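Local coordinates for protein dTDP-4-dehydrorhamnose reductase (Bacillus anthracis, PDB 3SC6) that catalyses the NADPH-dependent reduction of dTDP-4-dehydro-L-rhamnose to dTDP-L-rhamnose, the nucleotide sugar made by the rhamnose biosynthetic pathway, at residues 46-51 against 91-96. Sequence-based numbering, arbitrary orientation.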
ATOM      1  N   SER A  46     -16.559   2.677  18.965  1.00 62.58           N
ATOM      2  CA  SER A  46     -17.290   3.799  19.528  1.00 63.68           C
ATOM      3  C   SER A  46     -16.653   5.109  19.070  1.00 62.68           C
ATOM      4  O   SER A  46     -17.354   6.071  18.762  1.00 62.95           O
ATOM      5  CB  SER A  46     -17.310   3.718  21.053  1.00 65.87           C
ATOM      6  OG  SER A  46     -15.994   3.734  21.581  1.00 68.07           O
ATOM      7  N   GLN A  47     -15.324   5.137  19.015  1.00 61.76           N
ATOM      8  CA  GLN A  47     -14.602   6.332  18.592  1.00 61.84           C
ATOM      9  C   GLN A  47     -14.719   6.527  17.084  1.00 60.29           C
ATOM     10  O   GLN A  47     -14.890   7.653  16.612  1.00 60.68           O
ATOM     11  CB  GLN A  47     -13.119   6.245  18.971  1.00 62.14           C
ATOM     12  CG  GLN A  47     -12.317   7.501  18.601  1.00 63.25           C
ATOM     13  CD  GLN A  47     -10.835   7.404  18.955  1.00 65.17           C
ATOM     14  OE1 GLN A  47     -10.329   6.333  19.297  1.00 65.31           O
ATOM     15  NE2 GLN A  47     -10.128   8.524  18.842  1.00 64.82           N
ATOM     16  N   VAL A  48     -14.618   5.429  16.333  1.00 58.16           N
ATOM     17  CA  VAL A  48     -14.711   5.490  14.878  1.00 56.39           C
ATOM     18  C   VAL A  48     -16.030   6.134  14.465  1.00 57.15           C
ATOM     19  O   VAL A  48     -16.059   7.013  13.600  1.00 56.31           O
ATOM     20  CB  VAL A  48     -14.592   4.094  14.231  1.00 55.06           C
ATOM     21  CG1 VAL A  48     -14.711   4.201  12.720  1.00 51.82           C
ATOM     22  CG2 VAL A  48     -13.275   3.449  14.599  1.00 54.42           C
ATOM     23  N   GLN A  49     -17.121   5.692  15.082  1.00 58.47           N
ATOM     24  CA  GLN A  49     -18.435   6.243  14.772  1.00 59.67           C
ATOM     25  C   GLN A  49     -18.540   7.719  15.170  1.00 60.84           C
ATOM     26  O   GLN A  49     -19.030   8.534  14.396  1.00 61.07           O
ATOM     27  CB  GLN A  49     -19.553   5.387  15.388  1.00 60.53           C
ATOM     28  CG  GLN A  49     -19.652   3.987  14.755  1.00 60.49           C
ATOM     29  CD  GLN A  49     -20.738   3.106  15.368  1.00 62.73           C
ATOM     30  OE1 GLN A  49     -21.135   3.289  16.521  1.00 65.67           O
ATOM     31  NE2 GLN A  49     -21.180   2.106  14.608  1.00 61.57           N
ATOM     32  N   GLN A  50     -18.053   8.070  16.354  1.00 61.95           N
ATOM     33  CA  GLN A  50     -18.108   9.458  16.803  1.00 63.29           C
ATOM     34  C   GLN A  50     -17.472  10.409  15.796  1.00 61.58           C
ATOM     35  O   GLN A  50     -18.066  11.408  15.409  1.00 62.10           O
ATOM     36  CB  GLN A  50     -17.371   9.623  18.125  1.00 65.32           C
ATOM     37  CG  GLN A  50     -17.372  11.057  18.640  1.00 69.18           C
ATOM     38  CD  GLN A  50     -16.585  11.222  19.923  1.00 74.97           C
ATOM     39  OE1 GLN A  50     -16.559  12.305  20.510  1.00 79.59           O
ATOM     40  NE2 GLN A  50     -15.937  10.147  20.368  1.00 76.43           N
ATOM     41  N   VAL A  51     -16.251  10.094  15.385  1.00 60.13           N
ATOM     42  CA  VAL A  51     -15.527  10.924  14.435  1.00 59.68           C
ATOM     43  C   VAL A  51     -16.192  10.973  13.061  1.00 59.30           C
ATOM     44  O   VAL A  51     -16.321  12.045  12.470  1.00 59.37           O
ATOM     45  CB  VAL A  51     -14.073  10.447  14.274  1.00 58.83           C
ATOM     46  CG1 VAL A  51     -13.351  11.293  13.239  1.00 58.13           C
ATOM     47  CG2 VAL A  51     -13.346  10.504  15.610  1.00 59.13           C
ATOM     48  N   ALA A  91     -15.743   0.263   8.070  1.00 39.81           N
ATOM     49  CA  ALA A  91     -16.732  -0.099   7.063  1.00 39.73           C
ATOM     50  C   ALA A  91     -18.115   0.282   7.574  1.00 40.90           C
ATOM     51  O   ALA A  91     -18.882   0.954   6.880  1.00 41.84           O
ATOM     52  CB  ALA A  91     -16.662  -1.576   6.759  1.00 38.60           C
ATOM     53  N   VAL A  92     -18.425  -0.147   8.796  1.00 42.37           N
ATOM     54  CA  VAL A  92     -19.711   0.153   9.422  1.00 44.03           C
ATOM     55  C   VAL A  92     -19.978   1.660   9.402  1.00 44.87           C
ATOM     56  O   VAL A  92     -21.012   2.107   8.908  1.00 45.01           O
ATOM     57  CB  VAL A  92     -19.757  -0.355  10.885  1.00 45.10           C
ATOM     58  CG1 VAL A  92     -21.031   0.094  11.571  1.00 45.94           C
ATOM     59  CG2 VAL A  92     -19.615  -1.872  10.932  1.00 45.23           C
ATOM     60  N   ALA A  93     -19.033   2.436   9.926  1.00 45.74           N
ATOM     61  CA  ALA A  93     -19.161   3.894   9.972  1.00 46.35           C
ATOM     62  C   ALA A  93     -19.360   4.484   8.575  1.00 46.23           C
ATOM     63  O   ALA A  93     -20.198   5.365   8.379  1.00 46.74           O
ATOM     64  CB  ALA A  93     -17.944   4.508  10.635  1.00 46.42           C
ATOM     65  N   SER A  94     -18.581   4.003   7.609  1.00 45.97           N
ATOM     66  CA  SER A  94     -18.685   4.488   6.239  1.00 45.95           C
ATOM     67  C   SER A  94     -20.111   4.302   5.736  1.00 46.50           C
ATOM     68  O   SER A  94     -20.651   5.168   5.042  1.00 46.53           O
ATOM     69  CB  SER A  94     -17.721   3.730   5.328  1.00 45.49           C
ATOM     70  OG  SER A  94     -16.379   3.882   5.755  1.00 47.32           O
ATOM     71  N   GLN A  95     -20.717   3.171   6.101  1.00 46.78           N
ATOM     72  CA  GLN A  95     -22.084   2.860   5.695  1.00 47.81           C
ATOM     73  C   GLN A  95     -23.098   3.839   6.312  1.00 49.06           C
ATOM     74  O   GLN A  95     -23.926   4.395   5.593  1.00 50.04           O
ATOM     75  CB  GLN A  95     -22.437   1.414   6.067  1.00 48.42           C
ATOM     76  CG  GLN A  95     -23.846   0.966   5.656  1.00 50.65           C
ATOM     77  CD  GLN A  95     -24.081   0.978   4.142  1.00 53.95           C
ATOM     78  OE1 GLN A  95     -23.141   1.162   3.368  1.00 58.73           O
ATOM     79  NE2 GLN A  95     -25.329   0.775   3.718  1.00 52.28           N
ATOM     80  N   LEU A  96     -23.041   4.056   7.628  1.00 49.42           N
ATOM     81  CA  LEU A  96     -23.983   4.989   8.272  1.00 50.77           C
ATOM     82  C   LEU A  96     -23.966   6.385   7.669  1.00 50.24           C
ATOM     83  O   LEU A  96     -24.974   7.077   7.720  1.00 52.26           O
ATOM     84  CB  LEU A  96     -23.768   5.118   9.792  1.00 51.85           C
ATOM     85  CG  LEU A  96     -24.051   3.940  10.726  1.00 54.43           C
ATOM     86  CD1 LEU A  96     -23.236   2.718  10.375  1.00 57.83           C
ATOM     87  CD2 LEU A  96     -23.780   4.358  12.160  1.00 57.22           C
TER
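V48 and A93 meet where helices 45-55 and 76-97 pack side by side in the Rossmann-fold domain, a worked example of helix pairing through small apolar groups. The segment axes approach to 9.2 Å and run nearly parallel, 28° apart; the CA atoms of Q49 and A93 are the nearest across them, at 5.4 Å. V48 and A93 are buried, and both side chains start out toward the opposite helix. V48 swings CG1 anti to its own nitrogen (chi1 179°), which sets this methyl 3.9 Å from CB of A93. A93 also touches V52, one turn beyond V48 on the same helix. On the more open flank the contact passes to Q49. With CG beside the backbone nitrogen (chi1 -67°) and an extended chain beyond it, this glutamine passes A93 at CG and slants over the gap, carrying its amide to V92, where NE2 ends 3.6 Å from CG1. Its approach to the exposed L96 is long, and the placement of that leucine side chain is doubtful. No hydrogen bond spans the two segments, so the pairing rests on van der Waals packing, with the buried V48–A93 methyl contact as its tight part and Q49 as its looser, partly exposed side.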